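Local structure of Crh-like protein 5 (Neosartorya fumigata, 6IBU) at residues L204-Y207 / S208-P211; G188-P191 / S192-K195. The protein couples chitinase to transglycosylase activity, transferring chitin to 1,6-beta-glucan, and also to chitin, when cross-linking polysaccharides of the fungal cell wall and septa. All blocks are in the same frame, centred on the assembly; numbering follows the deposited sequence.

In the fold
Both contacts are tight local turns of the GH16 domain, at one end of its beta sandwich and on either side of helix 195-201 along the chain. Contact 2 (188-195) leads from strand 179-187 into that helix and is partly buried, with Gly-188 and Gly-189 in the interior. Contact 1 (204-211) leads from the helix to strand 212-223, at the surface. Their chemistry follows their place: contact 2 adds side-chain to main-chain bonds of Asp-190 and Asn-193 to its backbone bond, whereas contact 1 has two backbone bonds and a weak one to Asp-206. The two loops meet where Thr-205 N approaches Gly-189 O (2.7 Å, a probable hydrogen bond) and where Tyr-207 packs on Asp-190.

Contact 1 of 2, residues L204-Y207 / S208-P211; sequences LTDY and SAGP
Asp-206 reaches forward along the chain to Ser-208 and Ala-209. From CB, its CG is set anti to the backbone N (chi1 -177°), which carries the carboxylate alongside the residues that follow. CG itself lies 3.8 Å from CB of Ala-209. Beyond it the two oxygens part: OD1 takes a weak hydrogen bond from OG of Ser-208 (3.2 Å), while OD2 turns to the methyl CB of Ala-209, a short, non-polar approach that is doubtful in detail. The main chain makes the other two bonds. Ala-209 N donates to Asp-206 O (3.1 Å) and Gly-210 N to Tyr-207 O (2.9 Å), so two overlapping turns coil residues 206-210 before the cis peptide bond that precedes Pro-211. Asp-206 O is also hydrogen-bonded to the hydroxyl of Tyr-212, at the start of strand 212-223. The Tyr-207 side chain leaves the turn and lays one ring face over CG2 of Thr-205, offset toward the rim; Val-53, Gln-56 and Ala-187 also touch it. The chemistry implies a surface turn held mainly by two bent backbone bonds, with the carboxylate only lightly held by its serine neighbour.

Contact 2 of 2, residues G188-P191 / S192-K195; sequences GGDP and SNPK
A type I beta turn from Asp-190 to Asn-193 carries the chain out of strand 179-187 toward helix 195-201, for which Pro-194 is the N-cap residue. Asn-193 N closes the turn on Asp-190 O (2.9 Å). Inside it, OD1 of Asp-190 accepts the backbone N-H of Ser-192 (2.9 Å), an Asx turn; the donor approaches on the anti side of the carboxylate, 21° out of its plane. The same oxygen is hydrogen-bonded by NE2 of Gln-56. Asn-193 has CG beside its own backbone N (chi1 -72°), which turns the amide back toward Gly-188, with ND2 3.5 Å from CB of Asp-190. From there ND2 donates a nearly straight bond to Gly-188 O (2.8 Å, 164° at the hydrogen), lying above that carbonyl's plane, and a weak one to Ala-187 O. At the other end of the amide, a water donates to OD1 of Asn-193 (2.6 Å) and weakly to OD2 of Asp-190. Thus both ends of the amide are held and its rotation is fixed. In sequence, the loop lies between the chitin-binding residues Trp-186 and Thr-197; its paired Asp-190 bonds, to Ser-192 N and Asn-193 N, are those of an Asx motif.

Contact 1 of 2, residues L204-Y207 / S208-P211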
loop_
_atom_site.group_PDB
_atom_site.type_symbol
_atom_site.label_atom_id
_atom_site.label_comp_id
_atom_site.label_asym_id
_atom_site.label_seq_id
_atom_site.Cartn_x
_atom_site.Cartn_y
_atom_site.Cartn_z
ATOM N N LEU A 204 -4.339 17.741 13.479
ATOM C CA LEU A 204 -5.266 18.383 12.520
ATOM C C LEU A 204 -4.495 18.805 11.268
ATOM O O LEU A 204 -3.382 19.377 11.400
ATOM C CB LEU A 204 -5.847 19.612 13.223
ATOM C CG LEU A 204 -7.253 20.032 12.837
ATOM C CD1 LEU A 204 -8.181 18.829 12.772
ATOM C CD2 LEU A 204 -7.751 21.065 13.836
ATOM N N THR A 205 -5.081 18.594 10.096
ATOM C CA THR A 205 -4.468 19.060 8.833
ATOM C C THR A 205 -4.943 20.483 8.580
ATOM O O THR A 205 -6.134 20.712 8.734
ATOM C CB THR A 205 -4.796 18.135 7.661
ATOM O OG1 THR A 205 -4.157 16.901 7.961
ATOM C CG2 THR A 205 -4.311 18.686 6.338
ATOM N N ASP A 206 -4.014 21.367 8.234
ATOM C CA ASP A 206 -4.278 22.770 7.846
ATOM C C ASP A 206 -4.102 22.865 6.326
ATOM O O ASP A 206 -2.965 23.081 5.889
ATOM C CB ASP A 206 -3.339 23.723 8.593
ATOM C CG ASP A 206 -3.606 25.191 8.293
ATOM O OD1 ASP A 206 -4.805 25.549 8.228
ATOM O OD2 ASP A 206 -2.623 25.962 8.147
ATOM N N TYR A 207 -5.183 22.694 5.564
ATOM C CA TYR A 207 -5.149 22.626 4.081
ATOM C C TYR A 207 -4.598 23.911 3.481
ATOM O O TYR A 207 -3.866 23.839 2.489
ATOM C CB TYR A 207 -6.537 22.358 3.525
ATOM C CG TYR A 207 -7.090 21.049 3.997
ATOM C CD1 TYR A 207 -6.689 19.859 3.426
ATOM C CD2 TYR A 207 -8.007 21.012 5.026
ATOM C CE1 TYR A 207 -7.207 18.650 3.860
ATOM C CE2 TYR A 207 -8.536 19.816 5.473
ATOM C CZ TYR A 207 -8.117 18.635 4.897
ATOM O OH TYR A 207 -8.651 17.477 5.357
ATOM N N SER A 208 -4.921 25.052 4.079
ATOM C CA SER A 208 -4.520 26.380 3.558
ATOM C C SER A 208 -2.989 26.526 3.616
ATOM O O SER A 208 -2.438 27.211 2.736
ATOM C CB SER A 208 -5.273 27.463 4.290
ATOM O OG SER A 208 -5.731 27.020 5.573
ATOM N N ALA A 209 -2.314 25.856 4.565
ATOM C CA ALA A 209 -0.839 25.907 4.725
ATOM C C ALA A 209 -0.180 24.934 3.743
ATOM O O ALA A 209 1.070 24.852 3.729
ATOM C CB ALA A 209 -0.462 25.591 6.149
ATOM N N GLY A 210 -0.991 24.260 2.921
ATOM C CA GLY A 210 -0.546 23.319 1.883
ATOM C C GLY A 210 0.017 24.022 0.640
ATOM O O GLY A 210 0.547 25.131 0.719
ATOM N N PRO A 211 -0.009 23.370 -0.542
ATOM C CA PRO A 211 -0.483 21.992 -0.651
ATOM C C PRO A 211 0.622 21.015 -0.233
ATOM O O PRO A 211 1.778 21.375 -0.137
ATOM C CB PRO A 211 -0.840 21.891 -2.136
ATOM C CG PRO A 211 0.219 22.760 -2.791
ATOM C CD PRO A 211 0.426 23.920 -1.836
#

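Contact 2 of 2, residues G188-P191 / S192-K195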
loop_
_atom_site.group_PDB
_atom_site.type_symbol
_atom_site.label_atom_id
_atom_site.label_comp_id
_atom_site.label_asym_id
_atom_site.label_seq_id
_atom_site.Cartn_x
_atom_site.Cartn_y
_atom_site.Cartn_z
ATOM N N GLY A 188 -5.130 12.340 7.154
ATOM C CA GLY A 188 -5.494 11.617 8.383
ATOM C C GLY A 188 -6.022 12.604 9.399
ATOM O O GLY A 188 -6.861 12.237 10.209
ATOM N N GLY A 189 -5.541 13.843 9.320
ATOM C CA GLY A 189 -5.905 14.934 10.228
ATOM C C GLY A 189 -7.064 15.777 9.713
ATOM O O GLY A 189 -7.176 16.917 10.153
ATOM N N ASP A 190 -7.877 15.261 8.790
ATOM C CA ASP A 190 -9.169 15.861 8.378
ATOM C C ASP A 190 -10.004 16.051 9.638
ATOM O O ASP A 190 -10.166 15.100 10.396
ATOM C CB ASP A 190 -9.861 14.929 7.383
ATOM C CG ASP A 190 -11.095 15.493 6.704
ATOM O OD1 ASP A 190 -11.932 16.066 7.428
ATOM O OD2 ASP A 190 -11.230 15.279 5.456
ATOM N N PRO A 191 -10.530 17.263 9.927
ATOM C CA PRO A 191 -11.364 17.474 11.113
ATOM C C PRO A 191 -12.572 16.525 11.203
ATOM O O PRO A 191 -12.991 16.180 12.285
ATOM C CB PRO A 191 -11.854 18.918 10.970
ATOM C CG PRO A 191 -10.855 19.583 10.056
ATOM C CD PRO A 191 -10.339 18.490 9.148
ATOM N N SER A 192 -13.074 16.075 10.055
ATOM C CA SER A 192 -14.221 15.141 9.970
ATOM C C SER A 192 -13.810 13.714 10.351
ATOM O O SER A 192 -14.698 12.862 10.418
ATOM C CB SER A 192 -14.845 15.191 8.608
ATOM O OG SER A 192 -14.330 14.167 7.778
ATOM N N ASN A 193 -12.534 13.430 10.586
ATOM C CA ASN A 193 -12.096 12.050 10.919
ATOM C C ASN A 193 -12.302 11.802 12.408
ATOM O O ASN A 193 -12.353 12.744 13.198
ATOM C CB ASN A 193 -10.641 11.808 10.531
ATOM C CG ASN A 193 -10.420 11.713 9.039
ATOM O OD1 ASN A 193 -11.366 11.640 8.259
ATOM N ND2 ASN A 193 -9.161 11.714 8.638
ATOM N N PRO A 194 -12.379 10.526 12.843
ATOM C CA PRO A 194 -12.378 10.202 14.264
ATOM C C PRO A 194 -11.141 10.798 14.955
ATOM O O PRO A 194 -10.109 10.831 14.333
ATOM C CB PRO A 194 -12.309 8.666 14.315
ATOM C CG PRO A 194 -12.744 8.195 12.938
ATOM C CD PRO A 194 -12.432 9.329 11.990
ATOM N N LYS A 195 -11.281 11.191 16.223
ATOM C CA LYS A 195 -10.189 11.702 17.091
ATOM C C LYS A 195 -8.984 10.756 17.009
ATOM O O LYS A 195 -7.862 11.255 16.905
ATOM C CB LYS A 195 -10.644 11.822 18.551
ATOM C CG LYS A 195 -11.797 12.788 18.815
ATOM C CD LYS A 195 -12.221 12.855 20.281
ATOM C CE LYS A 195 -12.614 11.507 20.863
ATOM N NZ LYS A 195 -13.046 11.622 22.275
HETATM O O HOH W 1 -11.799 12.512 5.837
#